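Local structure of TBC1 domain family member 22A (Homo sapiens, 2QFZ) at residues Lys294-Glu299 with Leu306-Asn311; His232-Gln237 with Glu298-Gln303; Glu222-Ile227 with Ala287-Trp292. The protein may act as a GTPase-activating protein for Rab-family GTPases, this chain being its TBC domain, the Rab-GAP part of a longer homodimeric protein. One frame throughout, in Å; residues are numbered along the deposited sequence.

Contact 1. Residues Lys294-Glu299 with Leu306-Asn311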
# COMPACT_ATOMS: atom_id res chain seq x y z
N LYS A 294 -19.06 -10.74 -14.50
CA LYS A 294 -20.48 -11.13 -14.59
C LYS A 294 -21.41 -9.97 -14.24
O LYS A 294 -22.31 -9.63 -15.00
CB LYS A 294 -20.75 -12.32 -13.63
CG LYS A 294 -22.26 -12.69 -13.40
N GLU A 295 -21.20 -9.37 -13.07
CA GLU A 295 -21.94 -8.19 -12.67
C GLU A 295 -21.73 -6.94 -13.59
O GLU A 295 -22.64 -6.15 -13.74
CB GLU A 295 -21.61 -7.83 -11.23
CG GLU A 295 -22.05 -8.88 -10.20
CD GLU A 295 -20.96 -9.87 -9.78
OE1 GLU A 295 -20.14 -10.30 -10.62
OE2 GLU A 295 -20.94 -10.23 -8.57
N ILE A 296 -20.52 -6.76 -14.15
CA ILE A 296 -20.22 -5.70 -15.13
C ILE A 296 -21.04 -5.85 -16.41
O ILE A 296 -21.71 -4.94 -16.84
CB ILE A 296 -18.69 -5.66 -15.52
CG1 ILE A 296 -17.84 -5.12 -14.38
CG2 ILE A 296 -18.43 -4.81 -16.79
CD1 ILE A 296 -16.31 -5.34 -14.59
N LEU A 297 -20.94 -7.01 -17.02
CA LEU A 297 -21.64 -7.34 -18.26
C LEU A 297 -23.19 -7.38 -18.17
O LEU A 297 -23.87 -7.22 -19.19
CB LEU A 297 -21.10 -8.66 -18.78
CG LEU A 297 -19.63 -8.62 -19.24
CD1 LEU A 297 -19.03 -10.07 -19.34
CD2 LEU A 297 -19.50 -7.91 -20.55
N GLU A 298 -23.73 -7.57 -16.96
CA GLU A 298 -25.16 -7.53 -16.71
C GLU A 298 -25.65 -6.10 -16.48
O GLU A 298 -26.86 -5.82 -16.61
CB GLU A 298 -25.50 -8.34 -15.46
N GLU A 299 -24.73 -5.21 -16.10
CA GLU A 299 -25.07 -3.82 -15.85
C GLU A 299 -25.07 -3.01 -17.14
O GLU A 299 -24.06 -2.92 -17.83
CB GLU A 299 -24.07 -3.22 -14.84
CG GLU A 299 -24.42 -1.84 -14.41
CD GLU A 299 -25.79 -1.76 -13.82
OE1 GLU A 299 -25.95 -2.15 -12.63
OE2 GLU A 299 -26.72 -1.31 -14.53
N LEU A 306 -20.68 2.75 -13.46
CA LEU A 306 -19.64 3.53 -12.80
C LEU A 306 -19.72 3.44 -11.24
O LEU A 306 -18.72 3.20 -10.61
CB LEU A 306 -19.64 4.99 -13.32
CG LEU A 306 -18.55 5.92 -12.78
CD1 LEU A 306 -17.16 5.23 -12.85
CD2 LEU A 306 -18.55 7.21 -13.49
N LEU A 307 -20.91 3.57 -10.64
CA LEU A 307 -21.08 3.42 -9.18
C LEU A 307 -20.58 2.12 -8.62
O LEU A 307 -19.96 2.12 -7.59
CB LEU A 307 -22.53 3.60 -8.72
CG LEU A 307 -22.99 5.06 -8.75
CD1 LEU A 307 -24.51 5.09 -8.98
CD2 LEU A 307 -22.59 5.86 -7.49
N PHE A 308 -20.88 1.03 -9.33
CA PHE A 308 -20.46 -0.34 -8.99
C PHE A 308 -18.91 -0.47 -9.04
O PHE A 308 -18.31 -0.98 -8.11
CB PHE A 308 -21.10 -1.34 -9.99
CG PHE A 308 -20.73 -2.76 -9.75
CD1 PHE A 308 -21.22 -3.45 -8.64
CD2 PHE A 308 -19.89 -3.44 -10.63
CE1 PHE A 308 -20.86 -4.78 -8.41
CE2 PHE A 308 -19.52 -4.77 -10.39
CZ PHE A 308 -20.04 -5.44 -9.27
N LEU A 309 -18.30 0.00 -10.12
CA LEU A 309 -16.84 -0.11 -10.32
C LEU A 309 -16.08 0.71 -9.25
O LEU A 309 -14.94 0.38 -8.90
CB LEU A 309 -16.45 0.37 -11.70
CG LEU A 309 -16.79 -0.53 -12.90
CD1 LEU A 309 -16.62 0.18 -14.26
CD2 LEU A 309 -15.92 -1.76 -12.86
N GLN A 310 -16.73 1.77 -8.77
CA GLN A 310 -16.20 2.64 -7.74
C GLN A 310 -16.53 2.15 -6.36
O GLN A 310 -16.06 2.71 -5.40
CB GLN A 310 -16.76 4.06 -7.91
CG GLN A 310 -16.20 4.83 -9.04
CD GLN A 310 -16.84 6.21 -9.21
OE1 GLN A 310 -17.97 6.44 -8.78
NE2 GLN A 310 -16.12 7.11 -9.87
N ASN A 311 -17.38 1.11 -6.26
CA ASN A 311 -17.86 0.62 -4.96
C ASN A 311 -18.00 -0.89 -4.97
O ASN A 311 -19.06 -1.42 -4.65
CB ASN A 311 -19.22 1.23 -4.61
CG ASN A 311 -19.15 2.74 -4.42
OD1 ASN A 311 -18.86 3.23 -3.33
ND2 ASN A 311 -19.48 3.49 -5.48

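Contact 2. Residues His232-Gln237 with Glu298-Gln303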
# COMPACT_ATOMS: atom_id res chain seq x y z
N HIS A 232 -13.84 -5.08 -21.78
CA HIS A 232 -13.36 -3.87 -22.47
C HIS A 232 -14.37 -3.11 -23.35
O HIS A 232 -14.47 -1.87 -23.27
CB HIS A 232 -12.12 -4.21 -23.30
CG HIS A 232 -11.53 -3.03 -24.00
ND1 HIS A 232 -10.98 -1.97 -23.33
CD2 HIS A 232 -11.41 -2.76 -25.32
CE1 HIS A 232 -10.54 -1.08 -24.21
NE2 HIS A 232 -10.78 -1.54 -25.42
N ARG A 233 -15.13 -3.86 -24.17
CA ARG A 233 -16.13 -3.32 -25.07
C ARG A 233 -17.42 -2.93 -24.40
O ARG A 233 -18.06 -1.95 -24.79
CB ARG A 233 -16.44 -4.31 -26.21
CG ARG A 233 -15.24 -4.67 -27.02
CD ARG A 233 -15.59 -5.41 -28.28
NE ARG A 233 -14.39 -5.60 -29.08
CZ ARG A 233 -14.35 -6.17 -30.29
NH1 ARG A 233 -15.46 -6.63 -30.87
NH2 ARG A 233 -13.17 -6.28 -30.92
N HIS A 234 -17.83 -3.68 -23.39
CA HIS A 234 -18.96 -3.30 -22.59
C HIS A 234 -18.70 -1.92 -21.90
O HIS A 234 -19.60 -1.05 -21.85
CB HIS A 234 -19.26 -4.42 -21.59
CG HIS A 234 -20.45 -4.18 -20.72
ND1 HIS A 234 -21.74 -4.52 -21.09
CD2 HIS A 234 -20.54 -3.66 -19.47
CE1 HIS A 234 -22.57 -4.21 -20.12
NE2 HIS A 234 -21.87 -3.68 -19.13
N LEU A 235 -17.49 -1.70 -21.39
CA LEU A 235 -17.19 -0.38 -20.75
C LEU A 235 -17.34 0.71 -21.81
O LEU A 235 -17.95 1.74 -21.55
CB LEU A 235 -15.81 -0.35 -20.10
CG LEU A 235 -15.65 -1.28 -18.90
CD1 LEU A 235 -14.22 -1.31 -18.43
CD2 LEU A 235 -16.55 -0.91 -17.76
N ASP A 236 -16.79 0.47 -22.99
CA ASP A 236 -16.87 1.41 -24.13
C ASP A 236 -18.30 1.63 -24.58
O ASP A 236 -18.75 2.76 -24.76
CB ASP A 236 -16.06 0.86 -25.32
CG ASP A 236 -15.98 1.83 -26.53
OD1 ASP A 236 -15.60 3.00 -26.37
OD2 ASP A 236 -16.27 1.40 -27.69
N GLN A 237 -19.02 0.52 -24.75
CA GLN A 237 -20.46 0.56 -25.11
C GLN A 237 -21.25 1.46 -24.15
O GLN A 237 -22.12 2.20 -24.54
CB GLN A 237 -20.99 -0.89 -25.14
CG GLN A 237 -22.40 -1.09 -25.73
CD GLN A 237 -22.52 -0.59 -27.18
OE1 GLN A 237 -21.60 -0.74 -27.99
NE2 GLN A 237 -23.65 0.02 -27.50
N GLU A 298 -23.73 -7.57 -16.96
CA GLU A 298 -25.16 -7.53 -16.71
C GLU A 298 -25.65 -6.10 -16.48
O GLU A 298 -26.86 -5.82 -16.61
CB GLU A 298 -25.50 -8.34 -15.46
N GLU A 299 -24.73 -5.21 -16.10
CA GLU A 299 -25.07 -3.82 -15.85
C GLU A 299 -25.07 -3.01 -17.14
O GLU A 299 -24.06 -2.92 -17.83
CB GLU A 299 -24.07 -3.22 -14.84
CG GLU A 299 -24.42 -1.84 -14.41
CD GLU A 299 -25.79 -1.76 -13.82
OE1 GLU A 299 -25.95 -2.15 -12.63
OE2 GLU A 299 -26.72 -1.31 -14.53
N LYS A 300 -26.21 -2.41 -17.46
CA LYS A 300 -26.40 -1.64 -18.69
C LYS A 300 -26.76 -0.17 -18.50
O LYS A 300 -26.88 0.55 -19.48
CB LYS A 300 -27.48 -2.32 -19.55
CG LYS A 300 -27.06 -3.68 -19.98
CD LYS A 300 -28.19 -4.51 -20.52
CE LYS A 300 -27.62 -5.77 -21.20
NZ LYS A 300 -26.40 -6.26 -20.48
N ASP A 301 -26.95 0.28 -17.26
CA ASP A 301 -27.07 1.72 -16.99
C ASP A 301 -25.66 2.30 -16.75
O ASP A 301 -24.92 1.75 -15.95
CB ASP A 301 -27.95 1.91 -15.76
CG ASP A 301 -28.17 3.36 -15.41
OD1 ASP A 301 -28.81 4.08 -16.21
OD2 ASP A 301 -27.69 3.78 -14.34
N PHE A 302 -25.28 3.40 -17.44
CA PHE A 302 -23.96 4.05 -17.23
C PHE A 302 -23.71 4.47 -15.78
O PHE A 302 -22.62 4.25 -15.25
CB PHE A 302 -23.74 5.30 -18.13
CG PHE A 302 -22.59 6.20 -17.66
CD1 PHE A 302 -21.26 5.88 -17.94
CD2 PHE A 302 -22.84 7.34 -16.88
CE1 PHE A 302 -20.20 6.68 -17.48
CE2 PHE A 302 -21.79 8.15 -16.42
CZ PHE A 302 -20.47 7.83 -16.71
N GLN A 303 -24.71 5.11 -15.16
CA GLN A 303 -24.57 5.67 -13.79
C GLN A 303 -24.31 4.57 -12.74
O GLN A 303 -23.46 4.71 -11.87
CB GLN A 303 -25.83 6.47 -13.42
CG GLN A 303 -25.77 7.25 -12.10
CD GLN A 303 -27.17 7.68 -11.58
OE1 GLN A 303 -28.21 7.44 -12.23
NE2 GLN A 303 -27.19 8.33 -10.41

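Contact 3. Residues Glu222-Ile227 with Ala287-Trp292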
# COMPACT_ATOMS: atom_id res chain seq x y z
N GLU A 222 -4.90 -1.16 -22.08
CA GLU A 222 -4.29 -2.04 -23.10
C GLU A 222 -4.25 -3.50 -22.64
O GLU A 222 -4.39 -4.43 -23.46
CB GLU A 222 -2.87 -1.60 -23.46
CG GLU A 222 -2.76 -0.17 -24.00
CD GLU A 222 -3.47 0.03 -25.32
OE1 GLU A 222 -2.83 -0.25 -26.38
OE2 GLU A 222 -4.66 0.46 -25.31
N LEU A 223 -4.05 -3.71 -21.35
CA LEU A 223 -3.99 -5.05 -20.79
C LEU A 223 -5.39 -5.70 -20.83
O LEU A 223 -5.55 -6.79 -21.37
CB LEU A 223 -3.44 -5.00 -19.38
CG LEU A 223 -3.38 -6.25 -18.53
CD1 LEU A 223 -2.68 -7.39 -19.27
CD2 LEU A 223 -2.66 -5.84 -17.25
N VAL A 224 -6.39 -5.01 -20.32
CA VAL A 224 -7.75 -5.57 -20.32
C VAL A 224 -8.35 -5.77 -21.74
O VAL A 224 -9.14 -6.71 -21.96
CB VAL A 224 -8.69 -4.77 -19.39
CG1 VAL A 224 -10.11 -5.23 -19.55
CG2 VAL A 224 -8.27 -4.96 -17.94
N SER A 225 -7.98 -4.93 -22.69
CA SER A 225 -8.40 -5.14 -24.08
C SER A 225 -7.92 -6.48 -24.58
O SER A 225 -8.62 -7.11 -25.37
CB SER A 225 -7.89 -4.04 -25.00
OG SER A 225 -6.49 -4.06 -25.12
N ARG A 226 -6.74 -6.91 -24.10
CA ARG A 226 -6.12 -8.19 -24.49
C ARG A 226 -6.62 -9.40 -23.67
O ARG A 226 -6.75 -10.49 -24.21
CB ARG A 226 -4.58 -8.13 -24.40
CG ARG A 226 -3.92 -7.12 -25.34
CD ARG A 226 -2.39 -7.14 -25.18
N ILE A 227 -6.91 -9.24 -22.38
CA ILE A 227 -7.27 -10.42 -21.59
C ILE A 227 -8.75 -10.67 -21.50
O ILE A 227 -9.16 -11.81 -21.20
CB ILE A 227 -6.64 -10.42 -20.15
CG1 ILE A 227 -7.17 -9.26 -19.29
CG2 ILE A 227 -5.13 -10.42 -20.25
CD1 ILE A 227 -7.36 -9.60 -17.83
N ALA A 287 -6.92 -8.18 -12.84
CA ALA A 287 -7.63 -9.28 -12.16
C ALA A 287 -8.80 -8.80 -11.28
O ALA A 287 -9.86 -9.46 -11.19
CB ALA A 287 -6.65 -10.14 -11.37
N PHE A 288 -8.65 -7.66 -10.65
CA PHE A 288 -9.71 -7.11 -9.81
C PHE A 288 -10.94 -6.76 -10.66
O PHE A 288 -12.08 -7.08 -10.31
CB PHE A 288 -9.19 -5.89 -9.06
CG PHE A 288 -10.05 -5.40 -7.97
CD1 PHE A 288 -10.41 -6.23 -6.91
CD2 PHE A 288 -10.50 -4.10 -7.97
CE1 PHE A 288 -11.20 -5.75 -5.85
CE2 PHE A 288 -11.29 -3.61 -6.92
CZ PHE A 288 -11.64 -4.43 -5.87
N LEU A 289 -10.69 -6.12 -11.80
CA LEU A 289 -11.76 -5.79 -12.72
C LEU A 289 -12.52 -7.05 -13.25
O LEU A 289 -13.76 -7.11 -13.20
CB LEU A 289 -11.22 -4.92 -13.87
CG LEU A 289 -12.22 -4.26 -14.81
CD1 LEU A 289 -13.20 -3.35 -14.10
CD2 LEU A 289 -11.43 -3.51 -15.86
N VAL A 290 -11.79 -8.05 -13.72
CA VAL A 290 -12.40 -9.17 -14.38
C VAL A 290 -12.96 -10.19 -13.40
O VAL A 290 -13.74 -11.02 -13.82
CB VAL A 290 -11.51 -9.81 -15.52
CG1 VAL A 290 -11.18 -8.77 -16.59
CG2 VAL A 290 -10.26 -10.49 -15.01
N ARG A 291 -12.61 -10.08 -12.10
CA ARG A 291 -13.28 -10.80 -11.01
C ARG A 291 -14.80 -10.54 -11.02
O ARG A 291 -15.58 -11.46 -10.75
CB ARG A 291 -12.63 -10.44 -9.65
CG ARG A 291 -13.45 -10.72 -8.37
CD ARG A 291 -13.50 -12.21 -7.96
NE ARG A 291 -14.36 -12.38 -6.78
CZ ARG A 291 -15.70 -12.48 -6.80
NH1 ARG A 291 -16.38 -12.43 -7.95
NH2 ARG A 291 -16.38 -12.63 -5.68
N TRP A 292 -15.24 -9.33 -11.36
CA TRP A 292 -16.71 -9.06 -11.43
C TRP A 292 -17.21 -8.92 -12.84
O TRP A 292 -18.15 -8.17 -13.11
CB TRP A 292 -17.07 -7.83 -10.64
CG TRP A 292 -17.05 -8.09 -9.17
CD1 TRP A 292 -18.03 -8.69 -8.41
CD2 TRP A 292 -16.00 -7.76 -8.29
NE1 TRP A 292 -17.64 -8.75 -7.11
CE2 TRP A 292 -16.39 -8.19 -7.00
CE3 TRP A 292 -14.76 -7.17 -8.46
CZ2 TRP A 292 -15.59 -8.01 -5.90
CZ3 TRP A 292 -13.98 -6.99 -7.38
CH2 TRP A 292 -14.38 -7.43 -6.10

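Contact 1. Residues Lys294-Glu299 with Leu306-Asn311
Phe308 brings its ring against Glu295, and next to that pair Ile296 meets Leu309; these two couples close the hairpin made by helix 293-298 and helix 302-309. The helices run in roughly opposite directions, with the CA atoms of Ile296 and Leu309 8.1 Å apart.

The aromatic contact uses the aliphatic part of the glutamate. CB of Glu295 comes to 3.5 Å from CZ of Phe308, lying neither squarely over the ring nor at its rim, and CG lies a little further off. With its CG anti to the backbone N (chi1 179°), Phe308 reaches across to helix 293-298. The glutamate chain bends at chi2 and carries its carboxylate away from helix 302-309. Carboxylate and ring planes are 34° apart.

The aliphatic contacts lie deeper. CG1 of Ile296 sits at the edge of the Phe308 ring, close to its plane, at 4.3 Å from CE2. Further along the isoleucine, CD1 touches CD2 of Leu309 at 4.0 Å, the two side chains crossing at about a right angle. Both residues are buried. Ile296 also packs on His234 and Leu289, Leu309 on Leu235, Phe245 and Leu289, which ties the hairpin to the helices before it in the chain.

The one side-chain hydrogen bond within these segments joins Asn311 to Leu307. ND2 of Asn311 donates to Leu307 O at 2.6 Å with a nearly straight N-H...O angle of 169°. The oxygen is met on a lone pair, and it lies in the plane of the asparagine amide, so the bond holds that amide's rotation.

Across the hairpin, then, dispersion and hydrophobic burial do the holding: the glutamate lends methylenes to the phenylalanine while its charged end turns elsewhere.

Contact 2. Residues His232-Gln237 with Glu298-Gln303
His234 and Lys300 make the nearest backbone approach here, CA to CA 8.6 Å, and the gap is bridged from one side by a histidine ring. Residues 232-237 are helical throughout, the last turns of helix 229-237. Opposite them, 299-301 form the link between two helices, and helix 302-309 starts at Phe302.

The carbonyl of Glu299 therefore belongs to this link, and His234 reaches it. CG of His234 stands anti to the backbone N (chi1 -178°), which sends the ring out from its helix toward the turn. NE2 then donates to Glu299 O at 2.7 Å. The bond is weak despite its length, because the N-H...O angle is only 129°, though the oxygen lies at the ring edge, near its plane. CE1 is almost as close to the same oxygen, at 3.0 Å.

Such a link joins the arms of a helical hairpin, and its own side chains help define it. OE2 of Glu299 turns back to accept from Asp301 N through its anti lone pair, at 3.2 Å. Asp301 is the N-cap of helix 302-309, its OD2 taking the backbone N of Glu304.

Around the ring, Lys300 NZ comes in at the edge, 4.4 Å from His234 CE1. The ammonium is 5.0 Å from ND1, near enough that it would probably disfavour a positive charge on the imidazole. Leu305, Ile296 and Leu297 pack on the buried histidine, and the ring of His238 meets it with the planes at about 45°. An alanine here would remove the ring, and Glu299 O would probably lose its donor from helix 229-237 while a gap opened among Leu305, Ile296 and Leu297.

Contact 3. Residues Glu222-Ile227 with Ala287-Trp292
Ile227 holds its CG1 between the backbone N and the carbonyl carbon (chi1 64°), and this rotamer, together with a chi2 of 144° that falls between the usual staggered positions, brings CD1 to Val290. One turn earlier, Val224 keeps CG2 anti to its carbonyl carbon and offers that methyl to Leu289.

Each helix thus contributes two side chains. CD1 of Ile227 nestles at the fork of Val290, 4.1 Å from CG1 and equally far from CG2, the two side chains slanting past each other. CG2 of Val224 meets CD2 of Leu289, also at 4.1 Å, and there the crossing is close to a right angle. The four side chains meet methyl on methyl, with no polar atom taking part.

This is helix-on-helix packing in the all-helical TBC domain, between the C-terminal turns of helix 211-227 and of helix 276-291; the CA atoms of Val224 and Val290 lie 8.4 Å apart. Tyr242 touches both Val224 and Leu289 from helix 242-251, and Leu332 of helix 319-335 packs on Ile227, so other helices join the same apolar layer.

Away from the interface, OG of Ser225 donates to Glu222 O at 2.7 Å, coming from above the carbonyl plane. On the far side of helix 276-291, the edge of the Trp292 indole, at CZ3, stands over the rim of one face of the Phe288 ring, 3.4 Å above its plane, while CG of Arg291 lies over a face of the indole.

Overall arrangement
The three contacts form one patch near the edge of the chain, their centres 21 to 29 Å from its centre, and none includes an identified ligand site. Contacts 1 and 2 are nearest, centres 8 Å apart: they share Glu298 and Glu299, and NE2 of His234 also comes to 2.6 Å from Ile296 O. Contact 3 lies 13 Å from contact 1, centre to centre. Leu289 connects them, its CD1 3.4 Å from CD2 of Leu309. Contacts 2 and 3, centres 14 Å apart, alternate along the chain (222-227, 232-237, 287-292, 298-303). Helix 229-237 follows helix 211-227, and there CD2 of His232 sits 3.8 Å from CB of Ser225.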